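Ac-ASP-7 (Ancylostoma caninum, PDB 3S6S) is a secreted hookworm protein of the SCP/TAPS (pathogenesis-related) family, of unknown function but probably involved in the interaction between parasite and host. Local coordinates at residues G42-C54 with T163-T177. Numbering follows the deposited sequence.
Sequences GPAREMYGLVYDC and TYYKGSTCEWNLCYT
Tyr48 lays its ring between Cys175 and Tyr165. Cys175 CB sits over the centre of one face, 3.3 Å from the ring centroid, with Cys175 SG, disulfide-bonded to Cys162, over the same face. Against the opposite face Tyr165 turns its edge, a T-shaped pair with planes at 85°. Tyr48 CG lies anti to its own carbonyl carbon (chi1 -87°), which carries the ring toward the 164–168 loop, where OH accepts a hydrogen bond from Tyr165 N at 2.8 Å. Tyr165 OH is hydrogen-bonded to Lys113 O.

The carboxylate of Glu46 reaches the same loop on an extended chain and stacks on the Tyr164 ring, the two planes 21° apart. Glu46 OE1 accepts a hydrogen bond from Thr163 OG1 (2.6 Å) on its syn lone pair. OE2 accepts twice: from Tyr164 N (2.8 Å) on its syn lone pair, and from Thr163 N (2.7 Å) above the carboxylate plane.

Between the backbones a single beta bridge pairs Tyr48 with Cys175, made by Cys175 N to Met47 O at 2.9 Å and Gly49 N to Cys175 O at 2.8 Å. Beside it Met47 CG packs on Leu174 CD2, and bare Gly49 CA rests over the Tyr176 face.

Three donors thus fix the buried carboxylate to 163–164 and probably favour its charged form, although an aromatic face lies against it; the bridge and the Tyr48 ring join the cysteine-rich C-terminal hairpin to the segment leading into strand 51-53.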
loop_
_atom_site.group_PDB
_atom_site.type_symbol
_atom_site.label_atom_id
_atom_site.label_comp_id
_atom_site.label_asym_id
_atom_site.label_seq_id
_atom_site.Cartn_x
_atom_site.Cartn_y
_atom_site.Cartn_z
ATOM N N GLY A 42 -11.093 13.827 1.834
ATOM C CA GLY A 42 -12.530 13.703 1.666
ATOM C C GLY A 42 -13.211 12.895 2.751
ATOM O O GLY A 42 -12.597 12.539 3.748
ATOM N N PRO A 43 -14.489 12.574 2.536
ATOM C CA PRO A 43 -15.406 11.967 3.503
ATOM C C PRO A 43 -15.116 10.487 3.802
ATOM O O PRO A 43 -14.471 9.791 3.010
ATOM C CB PRO A 43 -16.759 12.094 2.800
ATOM C CG PRO A 43 -16.422 11.959 1.365
ATOM C CD PRO A 43 -15.101 12.677 1.198
ATOM N N ALA A 44 -15.606 10.029 4.952
ATOM C CA ALA A 44 -15.470 8.644 5.387
ATOM C C ALA A 44 -15.921 7.703 4.291
ATOM O O ALA A 44 -16.737 8.067 3.441
ATOM C CB ALA A 44 -16.297 8.403 6.654
ATOM N N ARG A 45 -15.388 6.489 4.301
ATOM C CA ARG A 45 -15.785 5.515 3.294
ATOM C C ARG A 45 -15.395 4.102 3.688
ATOM O O ARG A 45 -14.617 3.888 4.623
ATOM C CB ARG A 45 -15.147 5.841 1.941
ATOM C CG ARG A 45 -13.626 5.845 1.967
ATOM C CD ARG A 45 -13.100 7.274 1.923
ATOM N NE ARG A 45 -12.667 7.630 0.578
ATOM C CZ ARG A 45 -12.594 8.870 0.103
ATOM N NH1 ARG A 45 -12.942 9.908 0.847
ATOM N NH2 ARG A 45 -12.176 9.062 -1.137
ATOM N N GLU A 46 -15.944 3.142 2.951
ATOM C CA GLU A 46 -15.490 1.771 3.042
ATOM C C GLU A 46 -14.051 1.764 2.572
ATOM O O GLU A 46 -13.717 2.365 1.547
ATOM C CB GLU A 46 -16.347 0.861 2.168
ATOM C CG GLU A 46 -15.900 -0.582 2.160
ATOM C CD GLU A 46 -16.868 -1.484 1.444
ATOM O OE1 GLU A 46 -18.036 -1.087 1.266
ATOM O OE2 GLU A 46 -16.468 -2.598 1.054
ATOM N N MET A 47 -13.189 1.113 3.338
ATOM C CA MET A 47 -11.788 1.025 2.978
ATOM C C MET A 47 -11.275 -0.380 3.284
ATOM O O MET A 47 -11.645 -0.978 4.296
ATOM C CB MET A 47 -10.989 2.088 3.731
ATOM C CG MET A 47 -9.483 2.088 3.456
ATOM S SD MET A 47 -8.989 2.809 1.876
ATOM C CE MET A 47 -9.419 4.541 2.126
ATOM N N TYR A 48 -10.452 -0.920 2.392
ATOM C CA TYR A 48 -9.796 -2.193 2.653
ATOM C C TYR A 48 -8.397 -1.918 3.118
ATOM O O TYR A 48 -7.740 -1.049 2.571
ATOM C CB TYR A 48 -9.776 -3.073 1.402
ATOM C CG TYR A 48 -11.036 -3.890 1.291
ATOM C CD1 TYR A 48 -12.261 -3.266 1.072
ATOM C CD2 TYR A 48 -11.016 -5.279 1.450
ATOM C CE1 TYR A 48 -13.425 -3.987 0.992
ATOM C CE2 TYR A 48 -12.185 -6.016 1.372
ATOM C CZ TYR A 48 -13.391 -5.354 1.141
ATOM O OH TYR A 48 -14.568 -6.044 1.059
ATOM N N GLY A 49 -7.952 -2.619 4.153
ATOM C CA GLY A 49 -6.555 -2.551 4.536
ATOM C C GLY A 49 -5.773 -3.268 3.445
ATOM O O GLY A 49 -6.319 -4.121 2.751
ATOM N N LEU A 50 -4.508 -2.928 3.258
ATOM C CA LEU A 50 -3.724 -3.682 2.309
ATOM C C LEU A 50 -3.032 -4.830 3.030
ATOM O O LEU A 50 -2.290 -4.634 3.997
ATOM C CB LEU A 50 -2.692 -2.794 1.624
ATOM C CG LEU A 50 -3.178 -1.569 0.855
ATOM C CD1 LEU A 50 -1.979 -0.784 0.370
ATOM C CD2 LEU A 50 -4.057 -1.976 -0.320
ATOM N N VAL A 51 -3.277 -6.040 2.558
ATOM C CA VAL A 51 -2.510 -7.167 3.028
ATOM C C VAL A 51 -1.102 -7.095 2.449
ATOM O O VAL A 51 -0.940 -6.974 1.244
ATOM C CB VAL A 51 -3.174 -8.480 2.615
ATOM C CG1 VAL A 51 -2.215 -9.633 2.814
ATOM C CG2 VAL A 51 -4.468 -8.668 3.393
ATOM N N TYR A 52 -0.092 -7.152 3.317
ATOM C CA TYR A 52 1.289 -7.248 2.868
ATOM C C TYR A 52 1.582 -8.642 2.321
ATOM O O TYR A 52 1.434 -9.642 3.023
ATOM C CB TYR A 52 2.310 -6.875 3.960
ATOM C CG TYR A 52 3.650 -6.585 3.316
ATOM C CD1 TYR A 52 4.008 -5.285 2.984
ATOM C CD2 TYR A 52 4.509 -7.620 2.959
ATOM C CE1 TYR A 52 5.202 -5.016 2.348
ATOM C CE2 TYR A 52 5.712 -7.367 2.325
ATOM C CZ TYR A 52 6.054 -6.064 2.019
ATOM O OH TYR A 52 7.246 -5.803 1.381
ATOM N N ASP A 53 2.003 -8.691 1.064
ATOM C CA ASP A 53 2.071 -9.940 0.318
ATOM C C ASP A 53 3.473 -10.134 -0.250
ATOM O O ASP A 53 3.882 -9.410 -1.168
ATOM C CB ASP A 53 1.031 -9.911 -0.806
ATOM C CG ASP A 53 1.036 -11.172 -1.676
ATOM O OD1 ASP A 53 2.101 -11.789 -1.916
ATOM O OD2 ASP A 53 -0.060 -11.536 -2.152
ATOM N N CYS A 54 4.186 -11.125 0.291
ATOM C CA CYS A 54 5.569 -11.411 -0.086
ATOM C C CYS A 54 5.711 -11.731 -1.559
ATOM O O CYS A 54 6.742 -11.430 -2.158
ATOM C CB CYS A 54 6.139 -12.570 0.732
ATOM S SG CYS A 54 6.038 -12.364 2.524
ATOM N N THR A 163 -18.276 -4.527 1.790
ATOM C CA THR A 163 -19.118 -4.920 0.652
ATOM C C THR A 163 -18.345 -5.181 -0.643
ATOM O O THR A 163 -18.828 -5.913 -1.521
ATOM C CB THR A 163 -20.179 -3.830 0.312
ATOM O OG1 THR A 163 -19.525 -2.652 -0.186
ATOM C CG2 THR A 163 -21.023 -3.465 1.526
ATOM N N TYR A 164 -17.169 -4.566 -0.782
ATOM C CA TYR A 164 -16.463 -4.590 -2.061
ATOM C C TYR A 164 -16.038 -5.992 -2.434
ATOM O O TYR A 164 -16.106 -6.371 -3.598
ATOM C CB TYR A 164 -15.244 -3.663 -2.052
ATOM C CG TYR A 164 -15.588 -2.193 -2.028
ATOM C CD1 TYR A 164 -14.750 -1.274 -1.402
ATOM C CD2 TYR A 164 -16.747 -1.722 -2.636
ATOM C CE1 TYR A 164 -15.058 0.067 -1.374
ATOM C CE2 TYR A 164 -17.065 -0.387 -2.615
ATOM C CZ TYR A 164 -16.215 0.506 -1.981
ATOM O OH TYR A 164 -16.527 1.846 -1.963
ATOM N N TYR A 165 -15.588 -6.760 -1.448
ATOM C CA TYR A 165 -15.109 -8.104 -1.722
ATOM C C TYR A 165 -15.769 -9.120 -0.810
ATOM O O TYR A 165 -16.068 -8.825 0.349
ATOM C CB TYR A 165 -13.587 -8.186 -1.596
ATOM C CG TYR A 165 -12.851 -7.337 -2.604
ATOM C CD1 TYR A 165 -12.704 -7.760 -3.927
ATOM C CD2 TYR A 165 -12.310 -6.110 -2.243
ATOM C CE1 TYR A 165 -12.030 -6.980 -4.865
ATOM C CE2 TYR A 165 -11.643 -5.320 -3.172
ATOM C CZ TYR A 165 -11.500 -5.762 -4.481
ATOM O OH TYR A 165 -10.830 -4.980 -5.400
ATOM N N LYS A 166 -15.970 -10.320 -1.349
ATOM C CA LYS A 166 -16.699 -11.386 -0.671
ATOM C C LYS A 166 -16.306 -11.617 0.790
ATOM O O LYS A 166 -17.019 -11.180 1.706
ATOM C CB LYS A 166 -16.601 -12.693 -1.469
ATOM N N GLY A 167 -15.185 -12.301 1.016
ATOM C CA GLY A 167 -14.923 -12.878 2.333
ATOM C C GLY A 167 -14.116 -12.032 3.297
ATOM O O GLY A 167 -12.994 -12.392 3.669
ATOM N N SER A 168 -14.689 -10.921 3.733
ATOM C CA SER A 168 -13.894 -9.911 4.412
ATOM C C SER A 168 -14.104 -9.812 5.928
ATOM O O SER A 168 -15.231 -9.875 6.415
ATOM C CB SER A 168 -14.133 -8.547 3.748
ATOM O OG SER A 168 -14.014 -8.667 2.341
ATOM N N THR A 169 -12.999 -9.648 6.654
ATOM C CA THR A 169 -13.008 -9.348 8.084
ATOM C C THR A 169 -12.740 -7.868 8.279
ATOM O O THR A 169 -11.778 -7.330 7.734
ATOM C CB THR A 169 -11.868 -10.080 8.837
ATOM O OG1 THR A 169 -11.942 -11.483 8.598
ATOM C CG2 THR A 169 -11.931 -9.812 10.344
ATOM N N CYS A 170 -13.582 -7.211 9.060
ATOM C CA CYS A 170 -13.342 -5.832 9.456
ATOM C C CYS A 170 -12.524 -5.828 10.742
ATOM O O CYS A 170 -12.920 -6.438 11.726
ATOM C CB CYS A 170 -14.669 -5.135 9.711
ATOM S SG CYS A 170 -14.475 -3.575 10.532
ATOM N N GLU A 171 -11.384 -5.153 10.756
ATOM C CA GLU A 171 -10.576 -5.221 11.957
ATOM C C GLU A 171 -10.381 -3.919 12.717
ATOM O O GLU A 171 -10.904 -3.765 13.825
ATOM C CB GLU A 171 -9.252 -5.940 11.727
ATOM C CG GLU A 171 -9.196 -7.278 12.475
ATOM C CD GLU A 171 -10.193 -7.357 13.645
ATOM O OE1 GLU A 171 -10.270 -6.396 14.448
ATOM O OE2 GLU A 171 -10.913 -8.378 13.745
ATOM N N TRP A 172 -9.621 -2.996 12.155
ATOM C CA TRP A 172 -9.435 -1.717 12.824
ATOM C C TRP A 172 -10.056 -0.648 11.922
ATOM O O TRP A 172 -9.377 0.245 11.430
ATOM C CB TRP A 172 -7.951 -1.448 13.045
ATOM C CG TRP A 172 -7.177 -2.552 13.742
ATOM C CD1 TRP A 172 -6.997 -2.709 15.102
ATOM C CD2 TRP A 172 -6.439 -3.618 13.120
ATOM N NE1 TRP A 172 -6.205 -3.802 15.351
ATOM C CE2 TRP A 172 -5.853 -4.382 14.159
ATOM C CE3 TRP A 172 -6.222 -4.002 11.787
ATOM C CZ2 TRP A 172 -5.059 -5.504 13.908
ATOM C CZ3 TRP A 172 -5.437 -5.124 11.536
ATOM C CH2 TRP A 172 -4.870 -5.868 12.596
ATOM N N ASN A 173 -11.362 -0.776 11.734
ATOM C CA ASN A 173 -12.130 -0.120 10.678
ATOM C C ASN A 173 -11.548 -0.234 9.259
ATOM O O ASN A 173 -11.826 0.586 8.382
ATOM C CB ASN A 173 -12.588 1.305 11.047
ATOM C CG ASN A 173 -11.442 2.262 11.257
ATOM O OD1 ASN A 173 -11.160 2.672 12.394
ATOM N ND2 ASN A 173 -10.778 2.646 10.161
ATOM N N LEU A 174 -10.762 -1.283 9.043
ATOM C CA LEU A 174 -10.364 -1.663 7.701
ATOM C C LEU A 174 -10.971 -3.023 7.377
ATOM O O LEU A 174 -11.100 -3.868 8.265
ATOM C CB LEU A 174 -8.839 -1.694 7.570
ATOM C CG LEU A 174 -8.155 -0.325 7.692
ATOM C CD1 LEU A 174 -6.656 -0.482 7.772
ATOM C CD2 LEU A 174 -8.547 0.582 6.525
ATOM N N CYS A 175 -11.378 -3.201 6.115
ATOM C CA CYS A 175 -11.793 -4.498 5.580
ATOM C C CYS A 175 -10.584 -5.276 5.059
ATOM O O CYS A 175 -9.720 -4.720 4.384
ATOM C CB CYS A 175 -12.808 -4.313 4.454
ATOM S SG CYS A 175 -14.316 -3.434 4.949
ATOM N N TYR A 176 -10.510 -6.557 5.388
ATOM C CA TYR A 176 -9.429 -7.403 4.891
ATOM C C TYR A 176 -9.978 -8.620 4.153
ATOM O O TYR A 176 -10.808 -9.354 4.685
ATOM C CB TYR A 176 -8.525 -7.866 6.038
ATOM C CG TYR A 176 -7.710 -6.767 6.683
ATOM C CD1 TYR A 176 -8.251 -5.962 7.686
ATOM C CD2 TYR A 176 -6.402 -6.534 6.296
ATOM C CE1 TYR A 176 -7.504 -4.960 8.286
ATOM C CE2 TYR A 176 -5.655 -5.533 6.882
ATOM C CZ TYR A 176 -6.212 -4.755 7.885
ATOM O OH TYR A 176 -5.463 -3.763 8.468
ATOM N N THR A 177 -9.529 -8.826 2.923
ATOM C CA THR A 177 -9.818 -10.073 2.239
ATOM C C THR A 177 -8.529 -10.678 1.706
ATOM O O THR A 177 -7.585 -9.960 1.428
ATOM C CB THR A 177 -10.851 -9.902 1.114
ATOM O OG1 THR A 177 -11.025 -11.159 0.451
ATOM C CG2 THR A 177 -10.381 -8.875 0.097
HETATM O O HOH W 1 -13.451 0.216 6.501
HETATM O O HOH W 2 -7.456 -6.700 2.409
#